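Pantothenate synthetase (PDB 3N8H) probably catalyses the ATP-dependent condensation of pantoate with beta-alanine to give pantothenate, by way of a pantoyl-adenylate intermediate. Local coordinates at residues Lys47-Val52 with Asn146-Glu151; Asp51-Ser56 with Asp88-Phe93. All blocks are in the same frame, centred on the assembly; numbering follows the deposited sequence.

Contact 1: residues Lys47-Val52 with Asn146-Glu151; sequences KSENDV and NLYLGE. With AMP (adenosine monophosphate), chain D.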
loop_
_atom_site.group_PDB
_atom_site.type_symbol
_atom_site.label_atom_id
_atom_site.label_comp_id
_atom_site.label_asym_id
_atom_site.label_seq_id
_atom_site.Cartn_x
_atom_site.Cartn_y
_atom_site.Cartn_z
ATOM N N LYS A 47 -20.400 7.410 17.559
ATOM C CA LYS A 47 -21.136 6.771 18.661
ATOM C C LYS A 47 -22.616 6.617 18.333
ATOM O O LYS A 47 -23.237 5.617 18.697
ATOM C CB LYS A 47 -20.966 7.523 19.989
ATOM C CG LYS A 47 -19.642 7.280 20.701
ATOM C CD LYS A 47 -19.593 5.913 21.413
ATOM C CE LYS A 47 -20.510 5.862 22.633
ATOM N NZ LYS A 47 -20.344 4.565 23.373
ATOM N N SER A 48 -23.177 7.601 17.632
ATOM C CA SER A 48 -24.592 7.561 17.286
ATOM C C SER A 48 -24.884 6.533 16.189
ATOM O O SER A 48 -26.049 6.274 15.890
ATOM C CB SER A 48 -25.046 8.923 16.790
ATOM O OG SER A 48 -24.547 9.142 15.482
ATOM N N GLU A 49 -23.829 5.960 15.601
ATOM C CA GLU A 49 -23.945 5.134 14.400
ATOM C C GLU A 49 -23.356 3.718 14.528
ATOM O O GLU A 49 -23.435 2.922 13.587
ATOM C CB GLU A 49 -23.282 5.849 13.200
ATOM C CG GLU A 49 -24.194 6.829 12.498
ATOM C CD GLU A 49 -23.591 7.384 11.222
ATOM O OE1 GLU A 49 -22.448 7.016 10.890
ATOM O OE2 GLU A 49 -24.258 8.201 10.554
ATOM N N ASN A 50 -22.759 3.405 15.673
ATOM C CA ASN A 50 -22.046 2.135 15.827
ATOM C C ASN A 50 -22.190 1.548 17.231
ATOM O O ASN A 50 -22.523 2.260 18.173
ATOM C CB ASN A 50 -20.560 2.313 15.504
ATOM C CG ASN A 50 -20.313 2.749 14.057
ATOM O OD1 ASN A 50 -20.129 1.916 13.150
ATOM N ND2 ASN A 50 -20.269 4.050 13.843
ATOM N N ASP A 51 -21.923 0.249 17.362
ATOM C CA ASP A 51 -21.990 -0.434 18.655
ATOM C C ASP A 51 -20.642 -0.323 19.357
ATOM O O ASP A 51 -20.562 -0.288 20.592
ATOM C CB ASP A 51 -22.334 -1.912 18.472
ATOM C CG ASP A 51 -23.632 -2.124 17.721
ATOM O OD1 ASP A 51 -24.693 -1.794 18.278
ATOM O OD2 ASP A 51 -23.592 -2.628 16.575
ATOM N N VAL A 52 -19.585 -0.272 18.555
ATOM C CA VAL A 52 -18.230 -0.174 19.073
ATOM C C VAL A 52 -17.513 0.976 18.383
ATOM O O VAL A 52 -17.489 1.063 17.151
ATOM C CB VAL A 52 -17.447 -1.467 18.840
ATOM C CG1 VAL A 52 -16.072 -1.395 19.490
ATOM C CG2 VAL A 52 -18.239 -2.661 19.353
ATOM N N ASN A 146 -17.129 1.473 9.694
ATOM C CA ASN A 146 -17.297 2.890 9.385
ATOM C C ASN A 146 -16.105 3.753 9.781
ATOM O O ASN A 146 -15.615 3.680 10.909
ATOM C CB ASN A 146 -18.552 3.452 10.048
ATOM C CG ASN A 146 -19.825 2.792 9.531
ATOM O OD1 ASN A 146 -20.125 2.832 8.341
ATOM N ND2 ASN A 146 -20.564 2.179 10.427
ATOM N N LEU A 147 -15.663 4.584 8.844
ATOM C CA LEU A 147 -14.532 5.487 9.076
ATOM C C LEU A 147 -15.015 6.939 9.069
ATOM O O LEU A 147 -15.678 7.356 8.130
ATOM C CB LEU A 147 -13.466 5.317 7.979
ATOM C CG LEU A 147 -12.214 6.207 8.087
ATOM C CD1 LEU A 147 -11.500 5.974 9.408
ATOM C CD2 LEU A 147 -11.236 6.006 6.872
ATOM N N TYR A 148 -14.648 7.704 10.095
ATOM C CA TYR A 148 -15.099 9.103 10.232
ATOM C C TYR A 148 -13.932 10.073 10.011
ATOM O O TYR A 148 -12.891 9.958 10.661
ATOM C CB TYR A 148 -15.802 9.318 11.606
ATOM C CG TYR A 148 -17.018 8.417 11.693
ATOM C CD1 TYR A 148 -18.271 8.878 11.343
ATOM C CD2 TYR A 148 -16.880 7.085 12.004
ATOM C CE1 TYR A 148 -19.380 8.035 11.338
ATOM C CE2 TYR A 148 -17.970 6.240 12.011
ATOM C CZ TYR A 148 -19.213 6.709 11.674
ATOM O OH TYR A 148 -20.289 5.831 11.700
ATOM N N LEU A 149 -14.121 10.989 9.053
ATOM C CA LEU A 149 -13.101 11.933 8.620
ATOM C C LEU A 149 -13.700 13.336 8.578
ATOM O O LEU A 149 -14.887 13.500 8.273
ATOM C CB LEU A 149 -12.578 11.571 7.214
ATOM C CG LEU A 149 -11.897 10.219 6.949
ATOM C CD1 LEU A 149 -11.524 10.099 5.479
ATOM C CD2 LEU A 149 -10.654 10.055 7.833
ATOM N N GLY A 150 -12.879 14.348 8.874
ATOM C CA GLY A 150 -13.331 15.723 8.825
ATOM C C GLY A 150 -13.162 16.308 7.418
ATOM O O GLY A 150 -12.152 16.094 6.740
ATOM N N GLU A 151 -14.169 17.045 6.974
ATOM C CA GLU A 151 -14.110 17.744 5.694
ATOM C C GLU A 151 -12.947 18.759 5.610
ATOM O O GLU A 151 -12.444 19.086 4.518
ATOM C CB GLU A 151 -15.444 18.452 5.471
ATOM C CG GLU A 151 -15.515 19.278 4.218
ATOM C CD GLU A 151 -16.789 20.075 4.162
ATOM O OE1 GLU A 151 -16.750 21.282 4.485
ATOM O OE2 GLU A 151 -17.832 19.483 3.815
HETATM P P AMP D . -5.827 15.301 13.056
HETATM O O1P AMP D . -5.820 14.770 14.486
HETATM O O2P AMP D . -5.720 16.787 12.896
HETATM O O3P AMP D . -4.916 14.555 12.151
HETATM O "O5'" AMP D . -7.367 15.068 12.604
HETATM C "C5'" AMP D . -8.061 13.842 12.843
HETATM C "C4'" AMP D . -9.408 13.866 12.164
HETATM O "O4'" AMP D . -10.201 14.961 12.725
HETATM C "C3'" AMP D . -9.345 14.098 10.644
HETATM O "O3'" AMP D . -10.412 13.381 10.000
HETATM C "C2'" AMP D . -9.598 15.597 10.541
HETATM O "O2'" AMP D . -10.070 16.065 9.287
HETATM C "C1'" AMP D . -10.613 15.807 11.662
HETATM N N9 AMP D . -10.698 17.209 12.088
HETATM C C8 AMP D . -9.654 17.998 12.432
HETATM N N7 AMP D . -10.087 19.253 12.737
HETATM C C5 AMP D . -11.432 19.276 12.556
HETATM C C6 AMP D . -12.500 20.287 12.702
HETATM N N6 AMP D . -12.183 21.534 13.086
HETATM N N1 AMP D . -13.772 19.937 12.438
HETATM C C2 AMP D . -14.057 18.678 12.025
HETATM N N3 AMP D . -13.139 17.700 11.877
HETATM C C4 AMP D . -11.825 17.931 12.128
#
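With CG set anti to the carbonyl carbon in both residues, Asn50 and Tyr148 (chi1 -61°) send their side chains at each other from opposite directions, and the amide nitrogen of one arrives at the phenol of the other. The meeting joins the last part of helix 37-49, and the chain that follows it, to strand 146-150 in the parallel sheet of a Rossmann-like nucleotide-binding fold of the HUP clan. Asn50 ND2 donates to Tyr148 OH over 2.8 Å; the amide stands perpendicular to the ring, with the phenol oxygen close to the amide plane. The same hydroxyl donates a hydrogen bond to Glu49 OE1, 2.6 Å from Tyr148 OH. That oxygen lies at the ring edge, in its plane, and accepts through its anti lone pair. One phenol oxygen is thus donor and acceptor at once, which should fix the hydroxyl rotation. The second half of the Asn50 amide is also used: Asn146 ND2 reaches Asn50 OD1 at 2.8 Å, nearly straight at 166°, although the two amide planes are 62° apart. Further partners steady the group, since Asn50 ND2 also bonds Ala46 O in the helix and Asn146 OD1 accepts from Lys172 NZ. Ile174 of strand 172-176 packs against Glu49, Asn146 and Tyr148. The polar cluster sits at the end of the strand remote from the nucleotide. At the other end the strand meets AMP, where Gly150 N donates to AMP O3' at 2.9 Å, and more weakly to AMP O2'.

Contact 2: residues Asp51-Ser56 with Asp88-Phe93; sequences DVVIVS and DVDVLF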
loop_
_atom_site.group_PDB
_atom_site.type_symbol
_atom_site.label_atom_id
_atom_site.label_comp_id
_atom_site.label_asym_id
_atom_site.label_seq_id
_atom_site.Cartn_x
_atom_site.Cartn_y
_atom_site.Cartn_z
ATOM N N ASP A 51 -21.923 0.249 17.362
ATOM C CA ASP A 51 -21.990 -0.434 18.655
ATOM C C ASP A 51 -20.642 -0.323 19.357
ATOM O O ASP A 51 -20.562 -0.288 20.592
ATOM C CB ASP A 51 -22.334 -1.912 18.472
ATOM C CG ASP A 51 -23.632 -2.124 17.721
ATOM O OD1 ASP A 51 -24.693 -1.794 18.278
ATOM O OD2 ASP A 51 -23.592 -2.628 16.575
ATOM N N VAL A 52 -19.585 -0.272 18.555
ATOM C CA VAL A 52 -18.230 -0.174 19.073
ATOM C C VAL A 52 -17.513 0.976 18.383
ATOM O O VAL A 52 -17.489 1.063 17.151
ATOM C CB VAL A 52 -17.447 -1.467 18.840
ATOM C CG1 VAL A 52 -16.072 -1.395 19.490
ATOM C CG2 VAL A 52 -18.239 -2.661 19.353
ATOM N N VAL A 53 -16.949 1.873 19.181
ATOM C CA VAL A 53 -16.166 2.974 18.630
ATOM C C VAL A 53 -14.738 2.823 19.098
ATOM O O VAL A 53 -14.464 2.575 20.291
ATOM C CB VAL A 53 -16.732 4.377 19.027
ATOM C CG1 VAL A 53 -15.827 5.524 18.495
ATOM C CG2 VAL A 53 -18.136 4.539 18.494
ATOM N N ILE A 54 -13.849 2.938 18.123
ATOM C CA ILE A 54 -12.416 2.905 18.318
ATOM C C ILE A 54 -11.849 4.250 17.919
ATOM O O ILE A 54 -12.165 4.785 16.845
ATOM C CB ILE A 54 -11.757 1.860 17.387
ATOM C CG1 ILE A 54 -12.281 0.456 17.683
ATOM C CG2 ILE A 54 -10.231 1.935 17.466
ATOM C CD1 ILE A 54 -11.807 -0.588 16.659
ATOM N N VAL A 55 -10.995 4.796 18.767
ATOM C CA VAL A 55 -10.288 6.032 18.440
ATOM C C VAL A 55 -8.797 5.728 18.499
ATOM O O VAL A 55 -8.332 5.122 19.466
ATOM C CB VAL A 55 -10.650 7.156 19.440
ATOM C CG1 VAL A 55 -9.711 8.362 19.292
ATOM C CG2 VAL A 55 -12.125 7.576 19.275
ATOM N N SER A 56 -8.053 6.090 17.457
ATOM C CA SER A 56 -6.601 5.948 17.529
ATOM C C SER A 56 -5.981 7.317 17.840
ATOM O O SER A 56 -6.548 8.361 17.515
ATOM C CB SER A 56 -5.988 5.315 16.259
ATOM O OG SER A 56 -6.215 6.074 15.058
ATOM N N ASP A 88 -17.442 7.945 26.516
ATOM C CA ASP A 88 -17.745 6.514 26.539
ATOM C C ASP A 88 -17.168 5.771 25.327
ATOM O O ASP A 88 -17.725 4.770 24.863
ATOM C CB ASP A 88 -19.252 6.274 26.697
ATOM C CG ASP A 88 -19.778 6.743 28.058
ATOM O OD1 ASP A 88 -19.136 6.414 29.071
ATOM O OD2 ASP A 88 -20.820 7.436 28.124
ATOM N N VAL A 89 -16.042 6.263 24.823
ATOM C CA VAL A 89 -15.319 5.562 23.765
ATOM C C VAL A 89 -14.903 4.165 24.234
ATOM O O VAL A 89 -14.373 4.011 25.322
ATOM C CB VAL A 89 -14.072 6.356 23.284
ATOM C CG1 VAL A 89 -13.201 5.470 22.413
ATOM C CG2 VAL A 89 -14.503 7.597 22.505
ATOM N N ASP A 90 -15.141 3.154 23.403
ATOM C CA ASP A 90 -14.908 1.772 23.798
ATOM C C ASP A 90 -13.428 1.414 23.811
ATOM O O ASP A 90 -12.952 0.822 24.778
ATOM C CB ASP A 90 -15.715 0.807 22.920
ATOM C CG ASP A 90 -17.200 1.138 22.920
ATOM O OD1 ASP A 90 -17.700 1.635 21.888
ATOM O OD2 ASP A 90 -17.859 0.938 23.968
ATOM N N VAL A 91 -12.692 1.787 22.763
ATOM C CA VAL A 91 -11.270 1.426 22.691
ATOM C C VAL A 91 -10.391 2.591 22.283
ATOM O O VAL A 91 -10.654 3.233 21.269
ATOM C CB VAL A 91 -10.990 0.285 21.671
ATOM C CG1 VAL A 91 -9.522 -0.115 21.721
ATOM C CG2 VAL A 91 -11.877 -0.914 21.938
ATOM N N LEU A 92 -9.353 2.857 23.070
ATOM C CA LEU A 92 -8.286 3.771 22.658
ATOM C C LEU A 92 -7.133 2.928 22.125
ATOM O O LEU A 92 -6.571 2.093 22.847
ATOM C CB LEU A 92 -7.757 4.572 23.841
ATOM C CG LEU A 92 -6.974 5.866 23.579
ATOM C CD1 LEU A 92 -5.743 6.033 24.477
ATOM C CD2 LEU A 92 -6.643 6.089 22.109
ATOM N N PHE A 93 -6.768 3.155 20.870
ATOM C CA PHE A 93 -5.603 2.502 20.300
ATOM C C PHE A 93 -4.497 3.527 20.158
ATOM O O PHE A 93 -4.564 4.423 19.310
ATOM C CB PHE A 93 -5.926 1.916 18.933
ATOM C CG PHE A 93 -4.760 1.258 18.275
ATOM C CD1 PHE A 93 -3.936 0.410 18.989
ATOM C CD2 PHE A 93 -4.488 1.483 16.932
ATOM C CE1 PHE A 93 -2.857 -0.211 18.370
ATOM C CE2 PHE A 93 -3.421 0.865 16.316
ATOM C CZ PHE A 93 -2.601 0.023 17.030
#
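Val53 and Val91 share the first of three regular backbone bonds between strands 52-57 and 91-93: Val91 N donates to Val53 O at 3.1 Å. Val55 N then donates to Val91 O at 3.0 Å. Phe93 N completes the series on Val55 O at 2.9 Å, so Val55 uses both its backbone N-H and its carbonyl on the same neighbour. CA-H...O contacts fill in between, the shortest from Ser56 CA to Phe93 O at 3.1 Å. Ahead of the strand pairing, a side chain takes over the backbone's part. Asp90 places CG anti to the carbonyl carbon (chi1 -55°), and its OD1 accepts from Val53 N at 2.8 Å through the anti lone pair. Val53 O also receives a weak bond from Asp90 N.

Side chains divide between the two faces of the sheet. Ile54 and Val91 lie side by side on one, CG1 of Ile54 being 4.2 Å from CB of Val91, and Ser56 and Phe93 belong to the same face. On the other, Val55 CG2 meets Val89 CG1 at 3.9 Å, the two valines crossing at about a right angle. Further out, Ile43 of helix 37-49 and Leu84 of helix 77-86 both pack on Val55 and Val89, while Ile54 and Ser56 touch strand 26-31. A Schellman motif at Asp88 ends helix 77-86 and turns the chain into the strand. Adjacent parallel strands, joined through a connection containing helices, are typical of the beta-alpha-beta crossover of Rossmann-like folds.

How the contacts relate
Contacts 1 and 2 lie about 10 Å apart between centres, and both reach the same six-stranded parallel sheet. They start from one stretch of chain: the chain leaving helix 37-49 passes through Asp51 and Val52, which both contacts share, as it enters strand 52-57. From there contact 2 reaches strand 91-93, next to strand 52-57 in the sheet, whereas contact 1 reaches strand 146-150, much later in the chain and separated from strand 52-57 by strand 26-31. Lys47 links them directly, its NZ being 3.0 Å from Asp88 O in a probable hydrogen bond. One helix-to-strand junction thereby connects portions of the sheet on either side of strand 26-31, and strand 146-150 continues to the nucleotide.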